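Long-range contacts in hypothetical protein PH0250 (Pyrococcus horikoshii, PDB 2EKD), which is of unknown function but belongs to the DUF257 family of the P-loop NTPase clan and is probably KaiC-like: residues T17-Y22 / E173-I178; P117-H122 / F152-R157. All blocks are in the same frame, centred on the assembly; numbering follows the deposited sequence.

Contact 1: T17-Y22 / E173-I178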
loop_
_atom_site.group_PDB
_atom_site.type_symbol
_atom_site.label_atom_id
_atom_site.label_comp_id
_atom_site.label_asym_id
_atom_site.label_seq_id
_atom_site.Cartn_x
_atom_site.Cartn_y
_atom_site.Cartn_z
ATOM N N THR F 17 28.384 -2.217 18.136
ATOM C CA THR F 17 28.033 -1.785 16.798
ATOM C C THR F 17 26.877 -0.831 17.067
ATOM O O THR F 17 25.827 -1.230 17.576
ATOM C CB THR F 17 27.580 -2.941 15.899
ATOM O OG1 THR F 17 28.700 -3.798 15.640
ATOM C CG2 THR F 17 27.053 -2.398 14.572
ATOM N N VAL F 18 27.095 0.438 16.752
ATOM C CA VAL F 18 26.102 1.468 16.983
ATOM C C VAL F 18 25.465 1.940 15.685
ATOM O O VAL F 18 26.148 2.390 14.765
ATOM C CB VAL F 18 26.737 2.684 17.695
ATOM C CG1 VAL F 18 25.663 3.637 18.154
ATOM C CG2 VAL F 18 27.590 2.213 18.868
ATOM N N LEU F 19 24.148 1.833 15.612
ATOM C CA LEU F 19 23.438 2.275 14.433
ATOM C C LEU F 19 23.086 3.743 14.659
ATOM O O LEU F 19 22.483 4.094 15.675
ATOM C CB LEU F 19 22.174 1.436 14.249
ATOM C CG LEU F 19 21.438 1.523 12.910
ATOM C CD1 LEU F 19 22.382 1.171 11.760
ATOM C CD2 LEU F 19 20.252 0.571 12.942
ATOM N N VAL F 20 23.496 4.598 13.730
ATOM C CA VAL F 20 23.208 6.025 13.808
ATOM C C VAL F 20 22.197 6.347 12.704
ATOM O O VAL F 20 22.558 6.463 11.527
ATOM C CB VAL F 20 24.487 6.871 13.591
ATOM C CG1 VAL F 20 24.155 8.361 13.670
ATOM C CG2 VAL F 20 25.536 6.500 14.635
ATOM N N GLU F 21 20.932 6.473 13.093
ATOM C CA GLU F 21 19.864 6.757 12.150
ATOM C C GLU F 21 19.664 8.251 11.941
ATOM O O GLU F 21 19.594 9.029 12.897
ATOM C CB GLU F 21 18.564 6.100 12.631
ATOM C CG GLU F 21 18.732 4.613 12.885
ATOM C CD GLU F 21 17.474 3.919 13.364
ATOM O OE1 GLU F 21 16.593 4.572 13.960
ATOM O OE2 GLU F 21 17.378 2.698 13.163
ATOM N N TYR F 22 19.575 8.653 10.681
ATOM C CA TYR F 22 19.381 10.058 10.364
ATOM C C TYR F 22 18.483 10.200 9.136
ATOM O O TYR F 22 18.046 9.197 8.569
ATOM C CB TYR F 22 20.744 10.725 10.129
ATOM C CG TYR F 22 21.476 10.275 8.881
ATOM C CD1 TYR F 22 21.263 10.913 7.655
ATOM C CD2 TYR F 22 22.388 9.216 8.922
ATOM C CE1 TYR F 22 21.941 10.509 6.504
ATOM C CE2 TYR F 22 23.068 8.805 7.777
ATOM C CZ TYR F 22 22.841 9.456 6.570
ATOM O OH TYR F 22 23.505 9.056 5.427
ATOM N N GLU F 173 17.977 -4.942 15.172
ATOM C CA GLU F 173 18.081 -6.099 16.051
ATOM C C GLU F 173 19.528 -6.545 16.311
ATOM O O GLU F 173 19.904 -6.810 17.451
ATOM C CB GLU F 173 17.299 -7.282 15.461
ATOM C CG GLU F 173 17.228 -8.491 16.389
ATOM C CD GLU F 173 16.547 -9.708 15.761
ATOM O OE1 GLU F 173 15.528 -9.548 15.046
ATOM O OE2 GLU F 173 17.024 -10.837 16.005
ATOM N N VAL F 174 20.335 -6.624 15.254
ATOM C CA VAL F 174 21.710 -7.088 15.383
ATOM C C VAL F 174 22.707 -6.132 16.016
ATOM O O VAL F 174 23.754 -6.570 16.499
ATOM C CB VAL F 174 22.273 -7.545 14.021
ATOM C CG1 VAL F 174 21.377 -8.632 13.432
ATOM C CG2 VAL F 174 22.385 -6.362 13.076
ATOM N N VAL F 175 22.408 -4.835 16.020
ATOM C CA VAL F 175 23.332 -3.886 16.622
ATOM C C VAL F 175 23.158 -3.838 18.141
ATOM O O VAL F 175 22.130 -4.276 18.664
ATOM C CB VAL F 175 23.160 -2.464 16.018
ATOM C CG1 VAL F 175 23.380 -2.522 14.503
ATOM C CG2 VAL F 175 21.779 -1.899 16.352
ATOM N N THR F 176 24.162 -3.314 18.843
ATOM C CA THR F 176 24.118 -3.219 20.304
ATOM C C THR F 176 23.526 -1.905 20.822
ATOM O O THR F 176 23.015 -1.849 21.939
ATOM C CB THR F 176 25.527 -3.407 20.926
ATOM O OG1 THR F 176 26.455 -2.515 20.295
ATOM C CG2 THR F 176 26.002 -4.840 20.747
ATOM N N SER F 177 23.611 -0.847 20.022
ATOM C CA SER F 177 23.055 0.446 20.414
ATOM C C SER F 177 22.483 1.153 19.196
ATOM O O SER F 177 22.977 0.989 18.073
ATOM C CB SER F 177 24.117 1.349 21.057
ATOM O OG SER F 177 24.286 1.075 22.440
ATOM N N ILE F 178 21.433 1.931 19.420
ATOM C CA ILE F 178 20.810 2.678 18.338
ATOM C C ILE F 178 20.640 4.132 18.737
ATOM O O ILE F 178 20.103 4.431 19.803
ATOM C CB ILE F 178 19.421 2.117 17.970
ATOM C CG1 ILE F 178 19.555 0.665 17.494
ATOM C CG2 ILE F 178 18.783 2.996 16.895
ATOM C CD1 ILE F 178 18.224 -0.037 17.243
#
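The flat carboxylate of Glu21 has the CG2 methyl of Ile178 over one face, almost straight above CD at 3.9 Å. OE1 forms a salt bridge with Lys189. The contact is a parallel strand pair in a mixed sheet, consistent with the alpha/beta fold of the P-loop NTPase clan. Residues 173-178 come off the end of a helix and join 17-22 as a strand. Leu19 CB and Ile178 CG1 share a face of the sheet, 4.2 Å apart. From the turn before the strand, Val175 CG2 reaches Leu19 CB at 4.0 Å. On the other face, Val18 CG1 leans on Ser177 CB. The Thr17 and Val175 side chains cross at about a right angle, CG2 to CG1 3.7 Å. The Leu19 N to Ser177 O bond, 2.9 Å and 165° at the hydrogen, ties the strands. Where the helix gives way to the strand, Thr17 O accepts from Thr176 N in the carbonyl plane and, weakly, from Ser177 N. Glu16 OE1 is hydrogen-bonded to both Thr176 OG1 and Ser177 OG, bracing the turn. Thr176 chi1 of 52° tucks OG1 back over its own backbone, where it accepts the N-H of Thr17 at 2.9 Å.

Contact 2: P117-H122 / F152-R157; sequences PVLGLH and FYFVNR
Val118 sits as a bump on the ring of Tyr153. Its CB lies over the face, 3.9 Å from the ring centroid, and CG1 reaches CE2 at 3.6 Å. The two side chains run alongside and point the same way. Leu121 CD2 meets the same ring at CD2, while its CB rests on Val155 CG1. Across the sheet, Leu119 CD2 presses against Phe154, 3.7 Å from CD1. Two hydrogen bonds hold the parallel strands: Val118 N to Phe152 O, and Phe154 N to Val118 O at 3.0 Å. Beyond them the backbones part at Gly120, and two waters fill the wedge. One links Val118 O, Leu121 N and Phe154 O; the other joins Gly120 N to Phe154 O. Past the wedge, the His122 ring is sandwiched. Gly120 C lies over one face, and Asn156 CB is centred over the other at 3.8 Å. With CG anti to the backbone N (chi1 -176°), the Asn156 amide carries ND2 to Glu173 of a neighbouring subunit. The strands form a beta-alpha-beta crossover through helices 121-127 and 130-141, between strands 44-48 and 17-22. Helix 29-37 covers the face of Pro117, Leu119 and Phe154, and helix 51-61 also touches Leu119 and Phe154.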
loop_
_atom_site.group_PDB
_atom_site.type_symbol
_atom_site.label_atom_id
_atom_site.label_comp_id
_atom_site.label_asym_id
_atom_site.label_seq_id
_atom_site.Cartn_x
_atom_site.Cartn_y
_atom_site.Cartn_z
ATOM N N PRO F 117 33.691 4.762 11.961
ATOM C CA PRO F 117 32.453 5.236 11.339
ATOM C C PRO F 117 32.274 4.537 9.997
ATOM O O PRO F 117 33.183 4.538 9.171
ATOM C CB PRO F 117 32.702 6.736 11.156
ATOM C CG PRO F 117 33.729 7.052 12.232
ATOM C CD PRO F 117 34.648 5.870 12.123
ATOM N N VAL F 118 31.112 3.927 9.794
ATOM C CA VAL F 118 30.798 3.240 8.541
ATOM C C VAL F 118 29.720 4.073 7.856
ATOM O O VAL F 118 28.634 4.261 8.405
ATOM C CB VAL F 118 30.258 1.822 8.796
ATOM C CG1 VAL F 118 29.953 1.133 7.473
ATOM C CG2 VAL F 118 31.280 1.012 9.589
ATOM N N LEU F 119 30.019 4.565 6.658
ATOM C CA LEU F 119 29.085 5.411 5.931
ATOM C C LEU F 119 28.548 4.801 4.634
ATOM O O LEU F 119 29.262 4.095 3.916
ATOM C CB LEU F 119 29.760 6.750 5.612
ATOM C CG LEU F 119 30.562 7.447 6.723
ATOM C CD1 LEU F 119 31.227 8.703 6.158
ATOM C CD2 LEU F 119 29.654 7.806 7.890
ATOM N N GLY F 120 27.276 5.080 4.355
ATOM C CA GLY F 120 26.645 4.611 3.137
ATOM C C GLY F 120 25.986 3.247 3.081
ATOM O O GLY F 120 25.656 2.789 1.982
ATOM N N LEU F 121 25.770 2.595 4.222
ATOM C CA LEU F 121 25.151 1.263 4.211
ATOM C C LEU F 121 23.775 1.206 3.532
ATOM O O LEU F 121 23.454 0.223 2.846
ATOM C CB LEU F 121 25.011 0.714 5.631
ATOM C CG LEU F 121 24.679 -0.784 5.673
ATOM C CD1 LEU F 121 25.930 -1.560 5.296
ATOM C CD2 LEU F 121 24.197 -1.207 7.054
ATOM N N HIS F 122 22.958 2.238 3.736
ATOM C CA HIS F 122 21.623 2.273 3.132
ATOM C C HIS F 122 21.664 2.153 1.603
ATOM O O HIS F 122 20.703 1.687 0.990
ATOM C CB HIS F 122 20.884 3.554 3.522
ATOM C CG HIS F 122 21.656 4.807 3.254
ATOM N ND1 HIS F 122 22.551 5.337 4.158
ATOM C CD2 HIS F 122 21.689 5.619 2.169
ATOM C CE1 HIS F 122 23.102 6.421 3.643
ATOM N NE2 HIS F 122 22.597 6.613 2.438
ATOM N N PHE F 152 30.267 2.829 14.140
ATOM C CA PHE F 152 29.115 3.718 14.091
ATOM C C PHE F 152 28.589 3.687 12.659
ATOM O O PHE F 152 29.178 4.302 11.773
ATOM C CB PHE F 152 29.521 5.155 14.447
ATOM C CG PHE F 152 29.863 5.358 15.902
ATOM C CD1 PHE F 152 28.862 5.585 16.844
ATOM C CD2 PHE F 152 31.184 5.319 16.329
ATOM C CE1 PHE F 152 29.174 5.771 18.191
ATOM C CE2 PHE F 152 31.505 5.501 17.675
ATOM C CZ PHE F 152 30.498 5.728 18.608
ATOM N N TYR F 153 27.501 2.960 12.426
ATOM C CA TYR F 153 26.920 2.887 11.088
ATOM C C TYR F 153 25.919 4.015 10.872
ATOM O O TYR F 153 24.822 3.992 11.433
ATOM C CB TYR F 153 26.205 1.555 10.866
ATOM C CG TYR F 153 27.105 0.358 10.656
ATOM C CD1 TYR F 153 27.799 -0.226 11.721
ATOM C CD2 TYR F 153 27.230 -0.218 9.394
ATOM C CE1 TYR F 153 28.588 -1.357 11.527
ATOM C CE2 TYR F 153 28.015 -1.344 9.188
ATOM C CZ TYR F 153 28.689 -1.911 10.252
ATOM O OH TYR F 153 29.458 -3.029 10.027
ATOM N N PHE F 154 26.311 5.008 10.074
ATOM C CA PHE F 154 25.440 6.138 9.758
ATOM C C PHE F 154 24.511 5.692 8.637
ATOM O O PHE F 154 24.962 5.459 7.515
ATOM C CB PHE F 154 26.252 7.335 9.264
ATOM C CG PHE F 154 26.915 8.125 10.354
ATOM C CD1 PHE F 154 27.937 7.569 11.119
ATOM C CD2 PHE F 154 26.545 9.445 10.588
ATOM C CE1 PHE F 154 28.584 8.319 12.102
ATOM C CE2 PHE F 154 27.185 10.206 11.566
ATOM C CZ PHE F 154 28.209 9.638 12.325
ATOM N N VAL F 155 23.223 5.566 8.928
ATOM C CA VAL F 155 22.277 5.145 7.904
ATOM C C VAL F 155 21.100 6.101 7.779
ATOM O O VAL F 155 20.587 6.607 8.777
ATOM C CB VAL F 155 21.710 3.732 8.190
ATOM C CG1 VAL F 155 22.855 2.728 8.383
ATOM C CG2 VAL F 155 20.809 3.772 9.418
ATOM N N ASN F 156 20.698 6.363 6.540
ATOM C CA ASN F 156 19.548 7.208 6.280
ATOM C C ASN F 156 18.371 6.254 6.490
ATOM O O ASN F 156 18.061 5.437 5.631
ATOM C CB ASN F 156 19.569 7.726 4.845
ATOM C CG ASN F 156 18.445 8.693 4.569
ATOM O OD1 ASN F 156 17.303 8.435 4.929
ATOM N ND2 ASN F 156 18.759 9.810 3.917
ATOM N N ARG F 157 17.746 6.361 7.657
ATOM C CA ARG F 157 16.632 5.509 8.066
ATOM C C ARG F 157 15.482 5.358 7.067
ATOM O O ARG F 157 15.066 4.242 6.768
ATOM C CB ARG F 157 16.075 6.006 9.403
ATOM C CG ARG F 157 14.956 5.142 9.958
ATOM C CD ARG F 157 14.237 5.828 11.102
ATOM N NE ARG F 157 13.427 4.882 11.861
ATOM C CZ ARG F 157 12.357 4.253 11.381
ATOM N NH1 ARG F 157 11.953 4.469 10.135
ATOM N NH2 ARG F 157 11.696 3.398 12.152
HETATM O O HOH W 1 26.418 3.104 7.189
HETATM O O HOH W 2 25.959 7.193 5.731
#

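Overall arrangement
Both contacts are buried, and neither is a surface feature. Contact 2 lies nearer the middle, its centre about 4 Å from the chain centre against about 9 Å for contact 1. Along the chain it is nested inside the loop that contact 1 closes. Strands 17-22 and 149-156 are neighbours, so the two contacts build successive parts of one sheet. Probable backbone bonds between Tyr153 and both Val18 and Val20 join them. Contact 1 is mixed, with hydroxyls and a carboxylate beside aliphatic groups. Contact 2 is richer in aromatic rings and uses bound water. They also meet between subunits: Glu173 of one copy bonds Tyr22 and Asn156 of another.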